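Folylpolyglutamate synthase/dihydrofolate synthase (Thermotoga maritima, PDB 1O5Z) probably catalyses the ATP-dependent addition of L-glutamate to dihydropteroate and to the growing gamma-glutamyl tail of tetrahydrofolate, with magnesium as cofactor. Local coordinates at residues Glu121-Lys124 / Ser129-Phe132; Glu330-Ser335 / Ala414-Gly419; Met69-Leu74 / Leu98-Ile103; Glu215-Met220 / Ser229-Ile234; Lys355-Ile360 / Met384-Asp389. All coordinates share one frame; numbering follows the deposited sequence.

In the fold
Interactions 1, 3 and 4 belong to the Mur ligase middle domain, and interactions 2 and 5 to the glutamate ligase domain. Interactions 3 and 4 reach the same eight-stranded sheet, close to its two outermost strands, 101-102 and 231-233; their centres are 27 Å apart. Helix 63-77 of interaction 3 follows the P-loop, which probably binds ATP. Interaction 1 lies further out, its centre 29 Å from that of interaction 3; strand 101-102 runs on into helix 105-122, which leads to it. Interactions 2 and 5 have centres 16 Å apart and nearest atoms about 5 Å apart. Interaction 5 falls within the chain span that interaction 2 brackets. It includes a sulfate, probably from the crystallisation liquor.

Interaction 1 of 5, residues Glu121-Lys124 / Ser129-Phe132; sequences ELDK and SPSF
Ser129, Leu122 and Pro130 bury the most surface in this contact, and Asp123 supplies its polar link. Ser129 OG donates a hydrogen bond to Asp123 OD2 at 2.8 Å. The hydroxyl meets the carboxylate oxygen from above the carboxylate plane, 46° out of it. Ser129 can do this because its OG stands anti to the backbone N (chi1 -171°). Asp123 OD2 also lies 3.5 Å from Pro130 CD. The apolar half is small. Leu122 CB rests on Pro130 CD at 4.0 Å, and both residues are buried. Leu41 of helix 36-44 touches both Leu122 and Pro130.

The carboxylate of Asp123 has further partners. Lys25 forms a salt bridge with OD2, and Tyr21 hydrogen-bonds to OD1. Both carboxylate oxygens are therefore held, which should limit rotation of the group. The lysine charge would probably favour the ionised form of the acid.

The contact draws together the two ends of a short connection between helices 105-122 and 132-146. Ser131 is the N-cap of the second helix. This is a helix-loop-helix link, closed by a serine-aspartate hydrogen bond.

Interaction 2 of 5, residues Glu330-Ser335 / Ala414-Gly419; sequences ESLVRS and ATVVTG
Leu332 sends its CG away from the backbone N (chi1 174°), and chi2 (58°, measured to CD1) leaves CD2 extended, anti to CA, toward strand 414-418. This one methyl makes all the close contacts to the strand. Val416 has CG1 anti to its own N (chi1 174°), and CG1 meets Leu332 CD2 at 3.7 Å. The two side chains lie alongside each other, pointing opposite ways. Thr418, two residues along the strand, meets Leu332 tip to tip. Its OG1 is 3.8 Å from Leu332 CD2, and its CB and CG2 are each 4.0 Å from the same methyl. The leucine tip therefore sits between two side chains on one face of the strand.

No hydrogen bond crosses between the segments. Thr418 OG1 takes part in a hydrogen bond with Asp321 O, so this buried hydroxyl is satisfied beside the apolar methyl. Phe308 and Tyr364 also touch Leu332 and add to the apolar surroundings.

Strand 414-418 lies between strands 316-320 and 345-349, parallel to both, and helix 326-339 packs against this part of the sheet. Helix-on-sheet packing of this kind is characteristic of Rossmann-like alpha/beta folds, such as the C-terminal domain of Mur ligases.

Interaction 3 of 5, residues Met69-Leu74 / Leu98-Ile103; sequences MVSNIL and LNEEYI
This is a buried helix-to-turn contact, with a water bridge on one side and close van der Waals approach on the other. Helix 63-77 brings Ser71 and Asn72 to Glu100, which sits in the type I' turn between strands 96-98 and 101-102. Glu100 folds its chain at chi2 (-63°), so that the carboxylate lies against the helix. OE2 comes within 3.2 Å of Ser71 CB, and CG lies 3.8 Å from Asn72 OD1. The Asn72 and Glu100 side chains cross at about a right angle, with amide and carboxylate planes 48° apart. They have no direct hydrogen bond. One water joins them, accepting from Asn72 ND2 at 2.7 Å and donating to Glu100 OE1 at 2.9 Å.

The carboxylate has several other partners. Arg97 makes a salt bridge with OE1, while Tyr85 and Ser83 hydrogen-bond to OE2. This grip should fix the rotation of the group and probably favours its charged form. Ser71 OG turns to Ala67 O in its own helix for its main bond. An alanine at Glu100 is likely to leave Arg97 without this counter-charge and the bridging water without its acceptor.

Glu101 N to Leu98 O at 2.9 Å and Leu98 N to Glu101 O at 3.0 Å close the turn. The motif is a two-residue beta hairpin at the edge of the central sheet, tied to the helix that follows the P-loop, the probable ATP phosphate-binding loop.

Interaction 4 of 5, residues Glu215-Met220 / Ser229-Ile234; sequences EALKVM and SRMYVI
Met231 reaches from strand 231-233 to Met220 and Leu217 on helix 214-227, within a beta-alpha-beta unit. The unit runs from strand 207-209 through the helix to strand 231-233, the outermost strand of the eight-stranded sheet in the Mur ligase middle domain. The helix and strand segments run nearly antiparallel, at 164°, and their axes come no closer than 11.0 Å. Side chains must therefore bridge the interval.

The tight part is where the methionine tip meets Met220. Met231 is extended throughout: CG lies anti to the backbone N (chi1 -176°) and the chain stays straight to CE. This full reach presses CE onto Met220 CB at 3.5 Å. Leu207 and Thr209 of the neighbouring strand touch Met220 from the sheet side, and Leu207 also touches Met231. An alanine in place of Met231 would probably open a gap between helix and strand and leave Met220 CB and the Leu217 tip without this apolar partner.

The looser part is at Leu217, toward Val233. Val233 is partly exposed like Met231, whereas Leu217 and Met220 are buried. On the helix, Lys218 is exposed and directed away from the strand. No hydrogen bond crosses the contact. Leu217 lies across the Met231 side chain, its CD2 4.2 Å from Met231 CE. Leu217 and Val233 approach tip to tip, with Leu217 CD2 4.0 Å from Val233 CG1.

Interaction 5 of 5, residues Lys355-Ile360 / Met384-Asp389; sequences KNREDI and MNSLVD. With SO4 (sulfate ion), chain E.
Packing of Arg357 on Leu387 makes up most of this contact. Leu387 CB sits over the centre of one guanidinium face, 3.6 Å from Arg357 CZ. Leu387 CD1 lies against the aliphatic part of the arginine, 3.7 Å from Arg357 CD. The arginine chain is extended from CG to NE.

The polar contacts lie around the guanidinium. Ser386 OG is at its edge, in plane. A water links the two residues, 2.7 Å from Ser386 OG and weakly bonded to Arg357 NH1. The stronger partners are backbone carbonyls: NH2 donates to Lys382 O and Ile351 O, and NH1 to Asp383 O. These bonds should hold the group flat against Leu387.

The contacts to the sulfate, probably from the crystallisation liquor, belong to helix 384-394. Met384 N donates to O1 at 2.6 Å, almost straight at 169°. Asn385 ND2 donates to O2 at 3.1 Å and weakly to O3.

Both segments contain helix starts. Asn356 N-caps helix 357-361, its OD1 accepting from Asp359 N at 3.1 Å. The recognised features are thus an asparagine N-cap on one helix and an anion bound at the N-terminus of the other, in the alpha/beta glutamate ligase domain.

Interaction 1 of 5, residues Glu121-Lys124 / Ser129-Phe132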
# COMPACT_ATOMS: atom_id res chain seq x y z
N GLU A 121 -8.89 -4.97 29.35
CA GLU A 121 -9.34 -3.88 30.19
C GLU A 121 -10.10 -2.79 29.42
O GLU A 121 -11.22 -2.45 29.80
CB GLU A 121 -8.13 -3.29 30.89
CG GLU A 121 -8.42 -2.27 31.96
CD GLU A 121 -7.18 -1.44 32.30
OE1 GLU A 121 -7.28 -0.17 32.38
OE2 GLU A 121 -6.08 -2.06 32.46
N LEU A 122 -9.48 -2.27 28.35
CA LEU A 122 -10.08 -1.29 27.45
C LEU A 122 -11.32 -1.86 26.77
O LEU A 122 -12.28 -1.13 26.50
CB LEU A 122 -9.08 -0.89 26.35
CG LEU A 122 -7.78 -0.20 26.77
CD1 LEU A 122 -6.86 0.13 25.59
CD2 LEU A 122 -8.07 1.05 27.59
N ASP A 123 -11.30 -3.16 26.46
CA ASP A 123 -12.40 -3.80 25.76
C ASP A 123 -13.64 -3.93 26.56
O ASP A 123 -14.67 -4.24 26.01
CB ASP A 123 -12.01 -5.16 25.24
CG ASP A 123 -11.23 -5.08 23.95
OD1 ASP A 123 -10.76 -6.17 23.51
OD2 ASP A 123 -11.01 -3.98 23.32
N LYS A 124 -13.57 -3.67 27.85
CA LYS A 124 -14.76 -3.73 28.67
C LYS A 124 -15.78 -2.63 28.43
O LYS A 124 -16.94 -2.76 28.81
CB LYS A 124 -14.35 -3.77 30.14
CG LYS A 124 -13.68 -5.09 30.45
CD LYS A 124 -13.15 -5.20 31.86
CE LYS A 124 -12.49 -6.58 32.07
NZ LYS A 124 -13.28 -7.74 31.48
N SER A 129 -12.76 0.95 23.87
CA SER A 129 -12.31 -0.21 23.13
C SER A 129 -11.63 0.14 21.81
O SER A 129 -12.26 0.75 20.97
CB SER A 129 -13.51 -1.10 22.87
OG SER A 129 -13.09 -2.34 22.35
N PRO A 130 -10.37 -0.23 21.58
CA PRO A 130 -9.72 0.18 20.34
C PRO A 130 -10.25 -0.60 19.13
O PRO A 130 -10.66 -1.74 19.26
CB PRO A 130 -8.24 -0.09 20.63
CG PRO A 130 -8.23 -1.17 21.55
CD PRO A 130 -9.44 -1.03 22.40
N SER A 131 -10.26 0.03 17.97
CA SER A 131 -10.74 -0.59 16.73
C SER A 131 -9.68 -1.56 16.23
O SER A 131 -8.57 -1.59 16.75
CB SER A 131 -10.99 0.49 15.66
OG SER A 131 -9.77 1.13 15.27
N PHE A 132 -10.00 -2.32 15.20
CA PHE A 132 -9.01 -3.17 14.55
C PHE A 132 -7.72 -2.43 14.26
O PHE A 132 -6.59 -2.84 14.63
CB PHE A 132 -9.60 -3.70 13.23
CG PHE A 132 -8.61 -4.37 12.36
CD1 PHE A 132 -8.15 -5.65 12.67
CD2 PHE A 132 -8.08 -3.72 11.22
CE1 PHE A 132 -7.20 -6.27 11.87
CE2 PHE A 132 -7.14 -4.34 10.43
CZ PHE A 132 -6.71 -5.63 10.75

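Interaction 2 of 5, residues Glu330-Ser335 / Ala414-Gly419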
# COMPACT_ATOMS: atom_id res chain seq x y z
N GLU A 330 -9.39 1.27 -15.61
CA GLU A 330 -8.96 2.20 -16.64
C GLU A 330 -7.46 2.52 -16.50
O GLU A 330 -6.76 2.59 -17.50
CB GLU A 330 -9.80 3.48 -16.52
CG GLU A 330 -9.63 4.51 -17.64
CD GLU A 330 -10.57 4.24 -18.80
OE1 GLU A 330 -10.41 3.15 -19.44
OE2 GLU A 330 -11.46 5.10 -19.05
N SER A 331 -6.98 2.71 -15.28
CA SER A 331 -5.53 2.89 -15.05
C SER A 331 -4.71 1.68 -15.42
O SER A 331 -3.58 1.81 -15.90
CB SER A 331 -5.24 3.14 -13.57
OG SER A 331 -5.74 4.38 -13.21
N LEU A 332 -5.25 0.51 -15.14
CA LEU A 332 -4.57 -0.70 -15.47
C LEU A 332 -4.32 -0.72 -16.96
O LEU A 332 -3.22 -0.98 -17.39
CB LEU A 332 -5.38 -1.93 -15.03
CG LEU A 332 -4.78 -3.26 -15.48
CD1 LEU A 332 -3.36 -3.34 -14.90
CD2 LEU A 332 -5.61 -4.42 -15.05
N VAL A 333 -5.35 -0.41 -17.74
CA VAL A 333 -5.31 -0.54 -19.17
C VAL A 333 -4.33 0.42 -19.77
O VAL A 333 -3.67 0.11 -20.75
CB VAL A 333 -6.71 -0.26 -19.76
CG1 VAL A 333 -6.63 -0.01 -21.27
CG2 VAL A 333 -7.69 -1.39 -19.43
N ARG A 334 -4.26 1.62 -19.19
CA ARG A 334 -3.27 2.63 -19.54
C ARG A 334 -1.87 2.10 -19.34
O ARG A 334 -1.01 2.21 -20.18
CB ARG A 334 -3.43 3.85 -18.65
CG ARG A 334 -4.72 4.57 -18.85
CD ARG A 334 -4.65 6.07 -18.59
NE ARG A 334 -5.79 6.71 -19.25
CZ ARG A 334 -7.00 6.89 -18.70
NH1 ARG A 334 -7.23 6.49 -17.45
NH2 ARG A 334 -7.97 7.47 -19.41
N SER A 335 -1.65 1.54 -18.17
CA SER A 335 -0.38 0.91 -17.86
C SER A 335 -0.02 -0.26 -18.79
O SER A 335 1.10 -0.35 -19.26
CB SER A 335 -0.39 0.49 -16.38
OG SER A 335 -0.24 1.66 -15.59
N ALA A 414 1.16 -13.71 -21.64
CA ALA A 414 1.21 -12.77 -20.54
C ALA A 414 -0.24 -12.52 -19.99
O ALA A 414 -1.16 -12.17 -20.75
CB ALA A 414 1.89 -11.47 -21.00
N THR A 415 -0.42 -12.77 -18.68
CA THR A 415 -1.75 -12.89 -18.08
C THR A 415 -1.96 -11.81 -17.06
O THR A 415 -1.15 -11.66 -16.15
CB THR A 415 -1.90 -14.24 -17.42
OG1 THR A 415 -1.86 -15.26 -18.41
CG2 THR A 415 -3.28 -14.40 -16.80
N VAL A 416 -3.05 -11.06 -17.22
CA VAL A 416 -3.48 -10.03 -16.30
C VAL A 416 -4.47 -10.66 -15.34
O VAL A 416 -5.50 -11.15 -15.74
CB VAL A 416 -4.15 -8.85 -17.04
CG1 VAL A 416 -4.73 -7.85 -16.03
CG2 VAL A 416 -3.19 -8.17 -18.01
N VAL A 417 -4.14 -10.65 -14.05
CA VAL A 417 -5.00 -11.14 -13.00
C VAL A 417 -5.54 -9.92 -12.23
O VAL A 417 -4.81 -9.19 -11.57
CB VAL A 417 -4.23 -12.10 -12.06
CG1 VAL A 417 -5.14 -12.63 -10.96
CG2 VAL A 417 -3.65 -13.27 -12.84
N THR A 418 -6.84 -9.71 -12.29
CA THR A 418 -7.42 -8.51 -11.75
C THR A 418 -8.91 -8.68 -11.40
O THR A 418 -9.49 -9.71 -11.62
CB THR A 418 -7.16 -7.36 -12.80
OG1 THR A 418 -7.50 -6.11 -12.22
CG2 THR A 418 -8.04 -7.43 -14.03
N GLY A 419 -9.51 -7.64 -10.85
CA GLY A 419 -10.93 -7.63 -10.52
C GLY A 419 -11.20 -7.49 -9.05
O GLY A 419 -12.24 -6.99 -8.65

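Interaction 3 of 5, residues Met69-Leu74 / Leu98-Ile103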
# COMPACT_ATOMS: atom_id res chain seq x y z
N MET A 69 9.33 2.74 -0.60
CA MET A 69 10.55 3.31 -1.17
C MET A 69 11.44 3.97 -0.08
O MET A 69 12.67 3.76 -0.01
CB MET A 69 10.17 4.33 -2.21
CG MET A 69 9.59 3.71 -3.48
SD MET A 69 9.02 5.03 -4.60
CE MET A 69 8.23 4.11 -5.92
N VAL A 70 10.79 4.74 0.79
CA VAL A 70 11.48 5.34 1.90
C VAL A 70 12.09 4.29 2.81
O VAL A 70 13.25 4.41 3.16
CB VAL A 70 10.55 6.33 2.65
CG1 VAL A 70 11.18 6.78 3.90
CG2 VAL A 70 10.30 7.54 1.79
N SER A 71 11.33 3.26 3.18
CA SER A 71 11.88 2.21 4.05
C SER A 71 13.01 1.54 3.39
O SER A 71 13.96 1.28 4.00
CB SER A 71 10.87 1.10 4.41
OG SER A 71 9.67 1.71 4.84
N ASN A 72 12.81 1.13 2.15
CA ASN A 72 13.83 0.41 1.42
C ASN A 72 15.14 1.14 1.29
O ASN A 72 16.19 0.53 1.45
CB ASN A 72 13.29 -0.06 0.06
CG ASN A 72 12.69 -1.44 0.19
OD1 ASN A 72 13.41 -2.37 0.57
ND2 ASN A 72 11.39 -1.57 -0.03
N ILE A 73 15.07 2.45 1.10
CA ILE A 73 16.29 3.24 0.99
C ILE A 73 17.05 3.30 2.34
O ILE A 73 18.27 3.17 2.40
CB ILE A 73 15.97 4.64 0.48
CG1 ILE A 73 15.53 4.59 -0.98
CG2 ILE A 73 17.21 5.57 0.63
CD1 ILE A 73 14.94 5.91 -1.48
N LEU A 74 16.29 3.51 3.42
CA LEU A 74 16.88 3.58 4.73
C LEU A 74 17.40 2.25 5.19
O LEU A 74 18.44 2.18 5.83
CB LEU A 74 15.85 4.05 5.73
CG LEU A 74 15.36 5.50 5.59
CD1 LEU A 74 14.10 5.67 6.43
CD2 LEU A 74 16.42 6.49 6.04
N LEU A 98 10.29 -5.31 9.87
CA LEU A 98 11.58 -4.93 10.41
C LEU A 98 12.57 -5.15 9.26
O LEU A 98 12.73 -6.27 8.75
CB LEU A 98 11.97 -5.82 11.58
CG LEU A 98 13.32 -5.59 12.26
CD1 LEU A 98 13.43 -4.19 12.83
CD2 LEU A 98 13.44 -6.65 13.34
N ASN A 99 13.15 -4.05 8.83
CA ASN A 99 14.10 -4.05 7.77
C ASN A 99 13.46 -4.71 6.58
O ASN A 99 14.08 -5.45 5.85
CB ASN A 99 15.38 -4.72 8.24
CG ASN A 99 16.05 -3.95 9.40
OD1 ASN A 99 15.87 -2.76 9.49
ND2 ASN A 99 16.85 -4.63 10.22
N GLU A 100 12.18 -4.42 6.41
CA GLU A 100 11.38 -4.88 5.28
C GLU A 100 11.16 -6.39 5.24
O GLU A 100 10.77 -6.94 4.23
CB GLU A 100 11.94 -4.27 4.00
CG GLU A 100 11.51 -2.81 3.81
CD GLU A 100 10.02 -2.68 3.66
OE1 GLU A 100 9.41 -3.50 2.92
OE2 GLU A 100 9.45 -1.75 4.24
N GLU A 101 11.35 -7.06 6.36
CA GLU A 101 10.95 -8.44 6.49
C GLU A 101 9.65 -8.44 7.29
O GLU A 101 9.56 -7.75 8.25
CB GLU A 101 12.03 -9.23 7.20
CG GLU A 101 13.20 -9.62 6.32
CD GLU A 101 12.77 -10.45 5.10
OE1 GLU A 101 12.45 -11.68 5.28
OE2 GLU A 101 12.74 -9.88 3.97
N TYR A 102 8.67 -9.24 6.89
CA TYR A 102 7.39 -9.32 7.61
C TYR A 102 7.61 -9.84 9.04
O TYR A 102 8.34 -10.78 9.28
CB TYR A 102 6.37 -10.23 6.94
CG TYR A 102 6.04 -9.95 5.49
CD1 TYR A 102 5.32 -10.89 4.74
CD2 TYR A 102 6.43 -8.76 4.85
CE1 TYR A 102 5.03 -10.66 3.39
CE2 TYR A 102 6.13 -8.52 3.52
CZ TYR A 102 5.44 -9.45 2.80
OH TYR A 102 5.17 -9.17 1.47
N ILE A 103 6.92 -9.24 9.98
CA ILE A 103 6.84 -9.78 11.31
C ILE A 103 6.49 -11.27 11.20
O ILE A 103 5.71 -11.66 10.33
CB ILE A 103 5.80 -8.98 12.10
CG1 ILE A 103 5.80 -9.38 13.59
CG2 ILE A 103 4.39 -9.14 11.51
CD1 ILE A 103 4.97 -8.46 14.44
O HOH W 1 10.17 -4.01 0.15

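Interaction 4 of 5, residues Glu215-Met220 / Ser229-Ile234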
# COMPACT_ATOMS: atom_id res chain seq x y z
N GLU A 215 -6.65 23.46 -5.29
CA GLU A 215 -7.60 23.40 -4.17
C GLU A 215 -6.98 22.70 -3.00
O GLU A 215 -7.14 23.10 -1.85
CB GLU A 215 -8.82 22.57 -4.54
CG GLU A 215 -9.39 22.84 -5.90
CD GLU A 215 -8.84 21.95 -7.03
OE1 GLU A 215 -9.19 20.74 -6.98
OE2 GLU A 215 -8.11 22.46 -7.96
N ALA A 216 -6.31 21.60 -3.35
CA ALA A 216 -5.66 20.74 -2.39
C ALA A 216 -4.43 21.41 -1.77
O ALA A 216 -4.23 21.36 -0.54
CB ALA A 216 -5.28 19.42 -3.07
N LEU A 217 -3.61 22.05 -2.62
CA LEU A 217 -2.37 22.68 -2.18
C LEU A 217 -2.67 23.88 -1.29
O LEU A 217 -2.00 24.09 -0.29
CB LEU A 217 -1.52 23.10 -3.36
CG LEU A 217 -0.98 21.98 -4.25
CD1 LEU A 217 -0.42 22.57 -5.53
CD2 LEU A 217 0.11 21.22 -3.55
N LYS A 218 -3.71 24.63 -1.65
CA LYS A 218 -4.16 25.78 -0.85
C LYS A 218 -4.40 25.39 0.62
O LYS A 218 -3.95 26.06 1.55
CB LYS A 218 -5.41 26.43 -1.50
CG LYS A 218 -5.10 27.31 -2.73
CD LYS A 218 -6.33 27.66 -3.69
CE LYS A 218 -5.99 28.91 -4.54
NZ LYS A 218 -6.61 29.03 -5.94
N VAL A 219 -5.06 24.26 0.84
CA VAL A 219 -5.30 23.81 2.20
C VAL A 219 -3.97 23.49 2.90
O VAL A 219 -3.70 23.98 4.00
CB VAL A 219 -6.22 22.56 2.22
CG1 VAL A 219 -6.47 22.10 3.67
CG2 VAL A 219 -7.52 22.83 1.48
N MET A 220 -3.16 22.67 2.25
CA MET A 220 -1.88 22.25 2.81
C MET A 220 -0.98 23.44 3.05
O MET A 220 -0.29 23.48 4.06
CB MET A 220 -1.18 21.24 1.89
CG MET A 220 -1.97 19.97 1.67
SD MET A 220 -1.12 18.67 0.77
CE MET A 220 -1.46 19.05 -0.94
N SER A 229 5.73 24.87 9.08
CA SER A 229 6.28 23.71 8.41
C SER A 229 6.74 24.10 7.02
O SER A 229 5.97 24.64 6.23
CB SER A 229 5.22 22.64 8.25
OG SER A 229 4.77 22.21 9.51
N ARG A 230 7.98 23.79 6.71
CA ARG A 230 8.45 23.97 5.37
C ARG A 230 7.80 22.93 4.46
O ARG A 230 7.85 21.74 4.72
CB ARG A 230 9.97 23.86 5.33
CG ARG A 230 10.55 24.26 4.01
CD ARG A 230 12.05 24.50 4.05
NE ARG A 230 12.70 24.97 2.82
CZ ARG A 230 12.15 25.13 1.58
NH1 ARG A 230 10.86 24.87 1.25
NH2 ARG A 230 12.98 25.56 0.61
N MET A 231 7.21 23.41 3.37
CA MET A 231 6.46 22.60 2.42
C MET A 231 7.21 22.43 1.09
O MET A 231 7.68 23.42 0.49
CB MET A 231 5.13 23.31 2.14
CG MET A 231 4.19 22.55 1.23
SD MET A 231 2.59 23.38 1.26
CE MET A 231 1.65 22.34 0.14
N TYR A 232 7.27 21.20 0.60
CA TYR A 232 7.89 20.97 -0.69
C TYR A 232 6.90 20.31 -1.59
O TYR A 232 6.23 19.34 -1.20
CB TYR A 232 9.07 20.05 -0.57
CG TYR A 232 10.12 20.45 0.41
CD1 TYR A 232 9.98 20.12 1.76
CD2 TYR A 232 11.29 21.13 -0.02
CE1 TYR A 232 10.97 20.45 2.68
CE2 TYR A 232 12.29 21.47 0.88
CZ TYR A 232 12.13 21.11 2.25
OH TYR A 232 13.10 21.41 3.19
N VAL A 233 6.84 20.79 -2.81
CA VAL A 233 5.78 20.47 -3.72
C VAL A 233 6.37 20.03 -5.03
O VAL A 233 7.22 20.70 -5.59
CB VAL A 233 4.94 21.72 -3.96
CG1 VAL A 233 3.85 21.45 -5.01
CG2 VAL A 233 4.35 22.23 -2.65
N ILE A 234 5.89 18.92 -5.56
CA ILE A 234 6.41 18.43 -6.84
C ILE A 234 6.36 19.50 -7.93
O ILE A 234 5.43 20.30 -7.98
CB ILE A 234 5.63 17.19 -7.29
CG1 ILE A 234 6.34 16.49 -8.45
CG2 ILE A 234 4.18 17.55 -7.66
CD1 ILE A 234 5.88 15.11 -8.65

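Interaction 5 of 5, residues Lys355-Ile360 / Met384-Asp389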
# COMPACT_ATOMS: atom_id res chain seq x y z
N LYS A 355 -19.14 -4.67 -6.28
CA LYS A 355 -18.39 -3.74 -7.08
C LYS A 355 -19.14 -3.46 -8.37
O LYS A 355 -20.13 -4.15 -8.68
CB LYS A 355 -16.99 -4.32 -7.31
CG LYS A 355 -16.06 -3.87 -6.19
CD LYS A 355 -15.21 -4.97 -5.62
CE LYS A 355 -14.49 -4.50 -4.37
NZ LYS A 355 -15.39 -4.47 -3.20
N ASN A 356 -18.72 -2.44 -9.10
CA ASN A 356 -19.39 -2.13 -10.36
C ASN A 356 -18.88 -3.00 -11.51
O ASN A 356 -18.12 -2.55 -12.39
CB ASN A 356 -19.31 -0.66 -10.68
CG ASN A 356 -20.42 -0.23 -11.55
OD1 ASN A 356 -20.56 -0.73 -12.66
ND2 ASN A 356 -21.26 0.65 -11.04
N ARG A 357 -19.33 -4.25 -11.50
CA ARG A 357 -18.83 -5.27 -12.39
C ARG A 357 -18.81 -4.82 -13.82
O ARG A 357 -17.81 -5.00 -14.50
CB ARG A 357 -19.69 -6.51 -12.31
CG ARG A 357 -19.34 -7.37 -11.17
CD ARG A 357 -20.24 -8.52 -11.04
NE ARG A 357 -19.75 -9.48 -10.06
CZ ARG A 357 -20.48 -10.52 -9.65
NH1 ARG A 357 -21.71 -10.69 -10.15
NH2 ARG A 357 -20.00 -11.37 -8.75
N GLU A 358 -19.93 -4.27 -14.26
CA GLU A 358 -20.14 -3.93 -15.66
C GLU A 358 -19.22 -2.79 -16.09
O GLU A 358 -18.58 -2.86 -17.13
CB GLU A 358 -21.60 -3.53 -15.83
CG GLU A 358 -22.05 -3.05 -17.19
CD GLU A 358 -23.38 -2.33 -17.08
OE1 GLU A 358 -23.44 -1.13 -17.38
OE2 GLU A 358 -24.33 -2.95 -16.59
N ASP A 359 -19.15 -1.74 -15.28
CA ASP A 359 -18.32 -0.62 -15.63
C ASP A 359 -16.85 -1.03 -15.53
O ASP A 359 -16.02 -0.47 -16.21
CB ASP A 359 -18.66 0.63 -14.78
CG ASP A 359 -20.06 1.23 -15.08
OD1 ASP A 359 -20.98 0.51 -15.56
OD2 ASP A 359 -20.36 2.43 -14.87
N ILE A 360 -16.51 -2.02 -14.71
CA ILE A 360 -15.12 -2.54 -14.73
C ILE A 360 -14.81 -3.33 -16.00
O ILE A 360 -13.78 -3.09 -16.64
CB ILE A 360 -14.81 -3.45 -13.49
CG1 ILE A 360 -14.80 -2.65 -12.19
CG2 ILE A 360 -13.47 -4.21 -13.66
CD1 ILE A 360 -14.96 -3.54 -10.95
N MET A 384 -21.57 -15.47 -9.32
CA MET A 384 -20.71 -15.85 -10.41
C MET A 384 -21.52 -15.84 -11.71
O MET A 384 -21.06 -15.45 -12.78
CB MET A 384 -20.17 -17.23 -10.14
CG MET A 384 -19.26 -17.72 -11.19
SD MET A 384 -17.85 -16.58 -11.38
CE MET A 384 -16.80 -17.65 -12.36
N ASN A 385 -22.77 -16.24 -11.58
CA ASN A 385 -23.64 -16.42 -12.72
C ASN A 385 -23.80 -15.14 -13.55
O ASN A 385 -23.63 -15.15 -14.77
CB ASN A 385 -25.02 -16.92 -12.23
CG ASN A 385 -24.99 -17.43 -10.76
OD1 ASN A 385 -25.92 -17.13 -9.98
ND2 ASN A 385 -23.94 -18.18 -10.39
N SER A 386 -24.14 -14.04 -12.88
CA SER A 386 -24.41 -12.79 -13.59
C SER A 386 -23.10 -12.11 -13.97
O SER A 386 -23.08 -11.39 -14.96
CB SER A 386 -25.34 -11.85 -12.79
OG SER A 386 -24.81 -11.58 -11.51
N LEU A 387 -22.03 -12.36 -13.23
CA LEU A 387 -20.70 -11.90 -13.63
C LEU A 387 -20.32 -12.40 -15.00
O LEU A 387 -19.86 -11.64 -15.86
CB LEU A 387 -19.62 -12.37 -12.64
CG LEU A 387 -18.16 -12.01 -12.99
CD1 LEU A 387 -17.96 -10.49 -13.26
CD2 LEU A 387 -17.14 -12.47 -11.94
N VAL A 388 -20.46 -13.71 -15.17
CA VAL A 388 -20.16 -14.37 -16.43
C VAL A 388 -21.05 -13.85 -17.57
O VAL A 388 -20.59 -13.65 -18.69
CB VAL A 388 -20.35 -15.93 -16.28
CG1 VAL A 388 -20.29 -16.63 -17.61
CG2 VAL A 388 -19.32 -16.51 -15.38
N ASP A 389 -22.33 -13.69 -17.28
CA ASP A 389 -23.28 -13.18 -18.27
C ASP A 389 -22.90 -11.80 -18.76
O ASP A 389 -22.95 -11.50 -19.96
CB ASP A 389 -24.68 -13.08 -17.67
CG ASP A 389 -25.38 -14.43 -17.54
OD1 ASP A 389 -24.85 -15.45 -18.02
OD2 ASP A 389 -26.48 -14.54 -16.97
S SO4 E . -22.88 -17.96 -6.87
O1 SO4 E . -21.74 -17.17 -7.34
O2 SO4 E . -22.84 -19.18 -7.70
O3 SO4 E . -24.11 -17.25 -7.24
O4 SO4 E . -22.76 -18.10 -5.40
O HOH W 2 -23.99 -9.10 -10.86